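Local coordinates for xylose isomerase domain protein (Alicyclobacillus acidocaldarius subsp. acidocaldarius, PDB 3U0H), which is a putative sugar isomerase of the xylose isomerase-like TIM-barrel family, its reaction and substrate not established, at residues A[70-75]-A[118-123]; A[206-211]-A[229-234]. All blocks are in the same frame, centred on the assembly; numbering follows the deposited sequence.

Interaction 1 (A[70-75]-A[118-123])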
ATOM      1  N   LEU A  70     -16.394   4.034 -17.236  1.00 26.61           N
ATOM      2  CA  LEU A  70     -16.170   2.648 -17.577  1.00 22.03           C
ATOM      3  C   LEU A  70     -17.274   1.818 -16.930  1.00 24.00           C
ATOM      4  O   LEU A  70     -18.055   2.283 -16.091  1.00 24.43           O
ATOM      5  CB  LEU A  70     -14.797   2.179 -17.090  1.00 23.30           C
ATOM      6  CG  LEU A  70     -14.418   2.210 -15.618  1.00 24.10           C
ATOM      7  CD1 LEU A  70     -15.132   1.198 -14.723  1.00 22.04           C
ATOM      8  CD2 LEU A  70     -12.890   2.168 -15.388  1.00 22.71           C
ATOM      9  N   ASN A  71     -17.288   0.550 -17.278  1.00 23.01           N
ATOM     10  CA  ASN A  71     -18.310  -0.346 -16.860  1.00 24.56           C
ATOM     11  C   ASN A  71     -17.585  -1.320 -15.938  1.00 23.95           C
ATOM     12  O   ASN A  71     -16.683  -2.058 -16.364  1.00 20.79           O
ATOM     13  CB  ASN A  71     -18.889  -1.015 -18.114  1.00 24.98           C
ATOM     14  CG  ASN A  71     -20.010  -2.009 -17.825  1.00 28.86           C
ATOM     15  OD1 ASN A  71     -20.094  -2.608 -16.747  1.00 26.31           O
ATOM     16  ND2 ASN A  71     -20.878  -2.215 -18.841  1.00 33.77           N
ATOM     17  N   LEU A  72     -18.019  -1.325 -14.680  1.00 23.04           N
ATOM     18  CA  LEU A  72     -17.397  -2.127 -13.606  1.00 22.76           C
ATOM     19  C   LEU A  72     -17.677  -3.628 -13.748  1.00 22.90           C
ATOM     20  O   LEU A  72     -17.125  -4.423 -12.965  1.00 25.08           O
ATOM     21  CB  LEU A  72     -17.877  -1.659 -12.227  1.00 21.58           C
ATOM     22  CG  LEU A  72     -17.261  -0.326 -11.691  1.00 24.83           C
ATOM     23  CD1 LEU A  72     -18.118   0.212 -10.553  1.00 22.01           C
ATOM     24  CD2 LEU A  72     -15.787  -0.506 -11.291  1.00 21.62           C
ATOM     25  N   TYR A  73     -18.509  -3.994 -14.728  1.00 21.68           N
ATOM     26  CA  TYR A  73     -18.976  -5.354 -14.963  1.00 22.72           C
ATOM     27  C   TYR A  73     -18.511  -5.868 -16.311  1.00 23.01           C
ATOM     28  O   TYR A  73     -18.904  -6.950 -16.697  1.00 26.98           O
ATOM     29  CB  TYR A  73     -20.540  -5.505 -14.770  1.00 24.53           C
ATOM     30  CG  TYR A  73     -21.024  -4.731 -13.539  1.00 23.63           C
ATOM     31  CD1 TYR A  73     -20.887  -5.262 -12.287  1.00 24.03           C
ATOM     32  CD2 TYR A  73     -21.486  -3.413 -13.642  1.00 23.13           C
ATOM     33  CE1 TYR A  73     -21.282  -4.555 -11.155  1.00 26.39           C
ATOM     34  CE2 TYR A  73     -21.867  -2.684 -12.516  1.00 22.62           C
ATOM     35  CZ  TYR A  73     -21.753  -3.259 -11.277  1.00 24.17           C
ATOM     36  OH  TYR A  73     -22.023  -2.587 -10.110  1.00 24.37           O
ATOM     37  N   ASP A  74     -17.604  -5.187 -16.998  1.00 23.66           N
ATOM     38  CA  ASP A  74     -17.106  -5.701 -18.277  1.00 23.22           C
ATOM     39  C   ASP A  74     -16.230  -6.919 -18.039  1.00 24.39           C
ATOM     40  O   ASP A  74     -15.894  -7.266 -16.894  1.00 23.90           O
ATOM     41  CB  ASP A  74     -16.292  -4.662 -19.025  1.00 25.12           C
ATOM     42  CG  ASP A  74     -17.103  -3.904 -20.062  1.00 31.06           C
ATOM     43  OD1 ASP A  74     -18.001  -4.507 -20.667  1.00 36.33           O
ATOM     44  OD2 ASP A  74     -16.865  -2.697 -20.293  1.00 30.89           O
ATOM     45  N   SER A  75     -15.898  -7.582 -19.138  1.00 22.73           N
ATOM     46  CA  SER A  75     -14.829  -8.555 -19.163  1.00 24.57           C
ATOM     47  C   SER A  75     -13.520  -7.874 -18.661  1.00 24.62           C
ATOM     48  O   SER A  75     -13.391  -6.634 -18.721  1.00 20.45           O
ATOM     49  CB  SER A  75     -14.664  -9.101 -20.604  1.00 26.01           C
ATOM     50  OG  SER A  75     -14.187  -8.049 -21.476  1.00 28.78           O
ATOM     51  N   SER A 118     -16.514  -9.713  -4.516  1.00 18.19           N
ATOM     52  CA  SER A 118     -15.059  -9.645  -4.472  1.00 18.14           C
ATOM     53  C   SER A 118     -14.462  -8.915  -5.703  1.00 20.58           C
ATOM     54  O   SER A 118     -13.555  -8.061  -5.546  1.00 19.20           O
ATOM     55  CB  SER A 118     -14.455 -11.036  -4.424  1.00 18.94           C
ATOM     56  OG  SER A 118     -14.916 -11.771  -3.320  1.00 17.00           O
ATOM     57  N   GLN A 119     -14.969  -9.257  -6.911  1.00 18.21           N
ATOM     58  CA  GLN A 119     -14.448  -8.653  -8.101  1.00 18.72           C
ATOM     59  C   GLN A 119     -14.779  -7.152  -8.058  1.00 18.94           C
ATOM     60  O   GLN A 119     -13.929  -6.282  -8.387  1.00 18.39           O
ATOM     61  CB  GLN A 119     -15.025  -9.287  -9.368  1.00 17.79           C
ATOM     62  CG  GLN A 119     -14.431  -8.686 -10.595  1.00 19.02           C
ATOM     63  CD  GLN A 119     -14.968  -9.267 -11.900  1.00 19.84           C
ATOM     64  OE1 GLN A 119     -15.928  -8.733 -12.515  1.00 20.98           O
ATOM     65  NE2 GLN A 119     -14.327 -10.302 -12.351  1.00 16.34           N
ATOM     66  N   LEU A 120     -16.011  -6.854  -7.703  1.00 17.78           N
ATOM     67  CA  LEU A 120     -16.407  -5.464  -7.687  1.00 20.35           C
ATOM     68  C   LEU A 120     -15.535  -4.639  -6.649  1.00 20.18           C
ATOM     69  O   LEU A 120     -15.100  -3.528  -6.943  1.00 19.03           O
ATOM     70  CB  LEU A 120     -17.919  -5.341  -7.462  1.00 18.68           C
ATOM     71  CG  LEU A 120     -18.453  -3.918  -7.472  1.00 18.85           C
ATOM     72  CD1 LEU A 120     -18.384  -3.354  -8.861  1.00 18.66           C
ATOM     73  CD2 LEU A 120     -19.882  -3.848  -6.920  1.00 19.15           C
ATOM     74  N   ALA A 121     -15.260  -5.212  -5.476  1.00 20.87           N
ATOM     75  CA  ALA A 121     -14.394  -4.569  -4.448  1.00 20.45           C
ATOM     76  C   ALA A 121     -13.044  -4.264  -5.069  1.00 19.87           C
ATOM     77  O   ALA A 121     -12.512  -3.147  -4.943  1.00 21.02           O
ATOM     78  CB  ALA A 121     -14.198  -5.449  -3.205  1.00 18.04           C
ATOM     79  N   ARG A 122     -12.500  -5.224  -5.779  1.00 19.90           N
ATOM     80  CA  ARG A 122     -11.138  -5.070  -6.305  1.00 20.81           C
ATOM     81  C   ARG A 122     -11.049  -4.032  -7.430  1.00 21.16           C
ATOM     82  O   ARG A 122     -10.069  -3.339  -7.568  1.00 23.88           O
ATOM     83  CB  ARG A 122     -10.581  -6.421  -6.748  1.00 20.03           C
ATOM     84  CG  ARG A 122      -9.179  -6.355  -7.358  1.00 20.52           C
ATOM     85  CD  ARG A 122      -9.199  -6.220  -8.875  1.00 22.12           C
ATOM     86  NE  ARG A 122      -9.943  -7.261  -9.610  1.00 21.87           N
ATOM     87  CZ  ARG A 122     -10.127  -7.281 -10.939  1.00 23.93           C
ATOM     88  NH1 ARG A 122      -9.681  -6.298 -11.727  1.00 23.80           N
ATOM     89  NH2 ARG A 122     -10.769  -8.304 -11.489  1.00 25.37           N
ATOM     90  N   ARG A 123     -12.066  -3.948  -8.262  1.00 21.92           N
ATOM     91  CA  ARG A 123     -12.048  -3.026  -9.416  1.00 20.33           C
ATOM     92  C   ARG A 123     -12.279  -1.564  -9.009  1.00 19.68           C
ATOM     93  O   ARG A 123     -11.758  -0.644  -9.627  1.00 19.61           O
ATOM     94  CB  ARG A 123     -13.125  -3.451 -10.428  1.00 20.87           C
ATOM     95  CG  ARG A 123     -12.788  -4.707 -11.203  1.00 22.02           C
ATOM     96  CD  ARG A 123     -13.857  -5.061 -12.220  1.00 21.03           C
ATOM     97  NE  ARG A 123     -13.458  -6.127 -13.119  1.00 20.32           N
ATOM     98  CZ  ARG A 123     -14.137  -6.471 -14.222  1.00 21.14           C
ATOM     99  NH1 ARG A 123     -15.261  -5.797 -14.589  1.00 21.50           N
ATOM    100  NH2 ARG A 123     -13.707  -7.476 -14.974  1.00 19.52           N
TER
HETATM  101  O   HOH W   1     -17.029  -6.430 -11.119  1.00 32.48           O
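R123 reaches from helix 113-131 to the backbone carbonyls of L72 and D74 in the turn at 71-74. CB of R123 lies against CD2 of L72 at 4.1 Å. From CG to NE the chain is extended and runs antiparallel to the L72 side chain, and CD of R123 comes 3.4 Å from the carbonyl O of L72. At the tip, NH1 and NH2 together grip one acceptor, O of D74; R123 NH1 to D74 O is 2.8 Å, and the oxygen lies within the guanidinium plane. NH1 also gives a weak bond to O of L72, while NH2 has a second partner in E76, a salt bridge just beyond the segment. OE1 of Q119 sits over the centre of the guanidinium. A water donates both to this oxygen and to L72 O. Beside the polar cluster, the L120 side chain, with CG anti to the backbone N (chi1 -178°), swings CD1 toward the 70-75 loop, where L120 CD1 touches CB of L72 at 3.8 Å and CE1 of Y73 at 3.9 Å. The type I turn N71-D74, with an Asx turn from N71 OD1 to Y73 N, thus presents two carbonyls to one cation, whose charge is probably offset by E76 and the two carbonyl dipoles.

Interaction 2 (A[206-211]-A[229-234]); sequences INDTRD and IPLVPF
OD1 of D208 is gripped by two backbone N-H groups, one from each side of the contact. The amide of I229 meets its syn lone pair at 2.9 Å in a fairly straight bond (160°), and the amide of T209, the next residue along the chain, approaches on the anti side, 20° out of the carboxylate plane. A water lies within bonding distance of both the other oxygen, OD2, and the carbonyl O of I229, and OD2 takes weak bonds from the amides of G225 and G227. A buried carboxylate is thus satisfied largely by main-chain donors of the loop that returns to the barrel wall. That loop is a beta-alpha connection of the TIM barrel: it leaves strand 201-206 and runs into helix 231-241, with P230 at the N-cap. Replacing D208 by alanine removes the carboxylate, and the amides of I229 and T209 would probably lose their shared acceptor, leaving the approach to the helix less firmly held. Apolar groups pack beside this polar knot. I229 places CG1 beside its backbone N (chi1 -57°), which carries CD1 to 3.6 Å from CA of D208, while CG1 of I229 meets CG2 of T209 at 4.0 Å, the two side chains crossing at about a right angle. At the first residue of the helix, L231 sets CD2 3.5 Å from the carbonyl O of N207 and 4.0 Å from CG1 of I206. N207 turns its amide to other partners: ND2 bonds to D179 and to the carbonyl of E250, and OD1 to S180.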
ATOM      1  N   ILE A 206     -30.451  15.664  -4.843  1.00 26.86           N
ATOM      2  CA  ILE A 206     -31.740  16.008  -4.260  1.00 27.68           C
ATOM      3  C   ILE A 206     -32.952  15.797  -5.249  1.00 28.54           C
ATOM      4  O   ILE A 206     -32.788  15.833  -6.451  1.00 27.19           O
ATOM      5  CB  ILE A 206     -31.623  17.449  -3.691  1.00 28.00           C
ATOM      6  CG1 ILE A 206     -32.693  17.700  -2.635  1.00 28.93           C
ATOM      7  CG2 ILE A 206     -31.584  18.482  -4.804  1.00 27.64           C
ATOM      8  CD1 ILE A 206     -32.409  18.853  -1.695  1.00 28.81           C
ATOM      9  N   ASN A 207     -34.158  15.561  -4.714  1.00 29.62           N
ATOM     10  CA  ASN A 207     -35.377  15.157  -5.486  1.00 28.07           C
ATOM     11  C   ASN A 207     -36.453  14.875  -4.446  1.00 27.15           C
ATOM     12  O   ASN A 207     -36.230  15.117  -3.245  1.00 27.95           O
ATOM     13  CB  ASN A 207     -35.127  13.902  -6.369  1.00 28.37           C
ATOM     14  CG  ASN A 207     -34.317  12.865  -5.620  1.00 28.50           C
ATOM     15  OD1 ASN A 207     -34.752  12.421  -4.544  1.00 25.30           O
ATOM     16  ND2 ASN A 207     -33.090  12.597  -6.084  1.00 23.35           N
ATOM     17  N   ASP A 208     -37.610  14.372  -4.891  1.00 27.46           N
ATOM     18  CA  ASP A 208     -38.769  14.153  -4.013  1.00 26.27           C
ATOM     19  C   ASP A 208     -39.694  13.031  -4.480  1.00 25.11           C
ATOM     20  O   ASP A 208     -39.503  12.480  -5.534  1.00 27.35           O
ATOM     21  CB  ASP A 208     -39.581  15.462  -3.859  1.00 27.24           C
ATOM     22  CG  ASP A 208     -39.965  15.754  -2.414  1.00 25.12           C
ATOM     23  OD1 ASP A 208     -40.178  14.782  -1.652  1.00 23.19           O
ATOM     24  OD2 ASP A 208     -40.057  16.962  -2.055  1.00 28.41           O
ATOM     25  N   THR A 209     -40.687  12.698  -3.662  1.00 26.46           N
ATOM     26  CA  THR A 209     -41.702  11.689  -3.970  1.00 25.66           C
ATOM     27  C   THR A 209     -42.860  11.774  -3.006  1.00 26.33           C
ATOM     28  O   THR A 209     -42.646  12.078  -1.831  1.00 26.43           O
ATOM     29  CB  THR A 209     -41.147  10.259  -3.810  1.00 24.96           C
ATOM     30  OG1 THR A 209     -42.025   9.375  -4.484  1.00 20.88           O
ATOM     31  CG2 THR A 209     -41.040   9.838  -2.318  1.00 23.80           C
ATOM     32  N   ARG A 210     -44.074  11.418  -3.461  1.00 28.90           N
ATOM     33  CA  ARG A 210     -45.259  11.362  -2.556  1.00 27.90           C
ATOM     34  C   ARG A 210     -45.552   9.967  -2.089  1.00 29.14           C
ATOM     35  O   ARG A 210     -46.425   9.752  -1.257  1.00 35.17           O
ATOM     36  CB  ARG A 210     -46.474  11.937  -3.224  1.00 27.89           C
ATOM     37  CG  ARG A 210     -46.364  13.427  -3.489  1.00 27.93           C
ATOM     38  CD  ARG A 210     -47.741  13.919  -3.925  1.00 28.24           C
ATOM     39  NE  ARG A 210     -47.736  15.320  -4.222  1.00 25.96           N
ATOM     40  CZ  ARG A 210     -48.810  16.021  -4.494  1.00 28.50           C
ATOM     41  NH1 ARG A 210     -50.031  15.471  -4.499  1.00 27.88           N
ATOM     42  NH2 ARG A 210     -48.667  17.302  -4.757  1.00 31.72           N
ATOM     43  N   ASP A 211     -44.796   9.021  -2.615  1.00 29.43           N
ATOM     44  CA  ASP A 211     -44.866   7.635  -2.176  1.00 30.23           C
ATOM     45  C   ASP A 211     -44.139   7.390  -0.871  1.00 28.16           C
ATOM     46  O   ASP A 211     -43.143   8.053  -0.536  1.00 27.54           O
ATOM     47  CB  ASP A 211     -44.309   6.714  -3.261  1.00 30.53           C
ATOM     48  CG  ASP A 211     -44.945   6.986  -4.610  1.00 31.49           C
ATOM     49  OD1 ASP A 211     -46.056   7.524  -4.657  1.00 31.65           O
ATOM     50  OD2 ASP A 211     -44.331   6.683  -5.624  1.00 37.35           O
ATOM     51  N   ILE A 229     -40.559  14.012   1.158  1.00 31.08           N
ATOM     52  CA  ILE A 229     -39.213  13.691   1.731  1.00 31.05           C
ATOM     53  C   ILE A 229     -38.791  14.887   2.570  1.00 32.56           C
ATOM     54  O   ILE A 229     -38.984  16.022   2.120  1.00 33.58           O
ATOM     55  CB  ILE A 229     -38.168  13.421   0.645  1.00 30.28           C
ATOM     56  CG1 ILE A 229     -38.645  12.300  -0.247  1.00 30.73           C
ATOM     57  CG2 ILE A 229     -36.812  12.986   1.219  1.00 27.32           C
ATOM     58  CD1 ILE A 229     -37.640  12.001  -1.326  1.00 32.74           C
ATOM     59  N   PRO A 230     -38.305  14.664   3.828  1.00 35.30           N
ATOM     60  CA  PRO A 230     -37.810  15.813   4.690  1.00 32.48           C
ATOM     61  C   PRO A 230     -36.460  16.364   4.241  1.00 29.94           C
ATOM     62  O   PRO A 230     -35.358  15.876   4.614  1.00 30.04           O
ATOM     63  CB  PRO A 230     -37.748  15.216   6.099  1.00 31.53           C
ATOM     64  CG  PRO A 230     -38.639  14.015   6.046  1.00 32.29           C
ATOM     65  CD  PRO A 230     -38.492  13.453   4.645  1.00 33.84           C
ATOM     66  N   LEU A 231     -36.542  17.395   3.429  1.00 28.14           N
ATOM     67  CA  LEU A 231     -35.371  17.797   2.668  1.00 27.36           C
ATOM     68  C   LEU A 231     -34.523  18.767   3.468  1.00 27.20           C
ATOM     69  O   LEU A 231     -33.335  18.876   3.231  1.00 25.91           O
ATOM     70  CB  LEU A 231     -35.769  18.403   1.315  1.00 25.07           C
ATOM     71  CG  LEU A 231     -36.276  17.444   0.216  1.00 24.23           C
ATOM     72  CD1 LEU A 231     -36.519  18.245  -1.078  1.00 22.32           C
ATOM     73  CD2 LEU A 231     -35.336  16.254  -0.010  1.00 20.85           C
ATOM     74  N   VAL A 232     -35.145  19.502   4.384  1.00 25.52           N
ATOM     75  CA  VAL A 232     -34.370  20.347   5.271  1.00 24.33           C
ATOM     76  C   VAL A 232     -33.452  19.513   6.195  1.00 24.63           C
ATOM     77  O   VAL A 232     -32.298  19.805   6.245  1.00 24.59           O
ATOM     78  CB  VAL A 232     -35.228  21.359   6.037  1.00 23.02           C
ATOM     79  CG1 VAL A 232     -34.327  22.188   6.937  1.00 24.89           C
ATOM     80  CG2 VAL A 232     -35.946  22.283   5.078  1.00 22.98           C
ATOM     81  N   PRO A 233     -33.964  18.470   6.890  1.00 26.06           N
ATOM     82  CA  PRO A 233     -33.092  17.558   7.659  1.00 25.65           C
ATOM     83  C   PRO A 233     -32.077  16.815   6.823  1.00 26.66           C
ATOM     84  O   PRO A 233     -30.975  16.566   7.296  1.00 29.48           O
ATOM     85  CB  PRO A 233     -34.061  16.544   8.258  1.00 26.12           C
ATOM     86  CG  PRO A 233     -35.374  17.279   8.354  1.00 27.84           C
ATOM     87  CD  PRO A 233     -35.407  18.241   7.185  1.00 26.94           C
ATOM     88  N   PHE A 234     -32.434  16.455   5.598  1.00 25.54           N
ATOM     89  CA  PHE A 234     -31.453  15.883   4.651  1.00 25.25           C
ATOM     90  C   PHE A 234     -30.254  16.789   4.416  1.00 24.71           C
ATOM     91  O   PHE A 234     -29.117  16.382   4.613  1.00 24.68           O
ATOM     92  CB  PHE A 234     -32.108  15.605   3.303  1.00 23.95           C
ATOM     93  CG  PHE A 234     -31.175  15.045   2.272  1.00 23.48           C
ATOM     94  CD1 PHE A 234     -30.732  13.752   2.362  1.00 23.36           C
ATOM     95  CD2 PHE A 234     -30.816  15.783   1.187  1.00 23.85           C
ATOM     96  CE1 PHE A 234     -29.930  13.209   1.398  1.00 22.87           C
ATOM     97  CE2 PHE A 234     -30.031  15.257   0.212  1.00 24.65           C
ATOM     98  CZ  PHE A 234     -29.558  13.961   0.335  1.00 24.94           C
TER
HETATM   99  O   HOH W   2     -40.460  17.549   0.522  1.00 44.03           O

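Overall arrangement
Both contacts tie a loop that follows a barrel strand to a helix, but the helix is a different one in the two cases. In interaction 2 it is the helix the loop leads into; in interaction 1 it is helix 113-131, beyond the next strand. Their centres are 32 Å apart, on opposite sides of the chain's centre. The chemistry is opposite in sign: a guanidinium of 118-123 meets carbonyls of 70-75, whereas a carboxylate of 206-211 is met by amides of T209 and I229. Both loops follow C-terminal strand ends, where TIM-barrel active sites lie; N207 is probably nearer that mouth, though no catalytic residue is identified. Interaction 1 borders a second subunit, and the side chain of Q119 is about 4 Å from a bound glycerol.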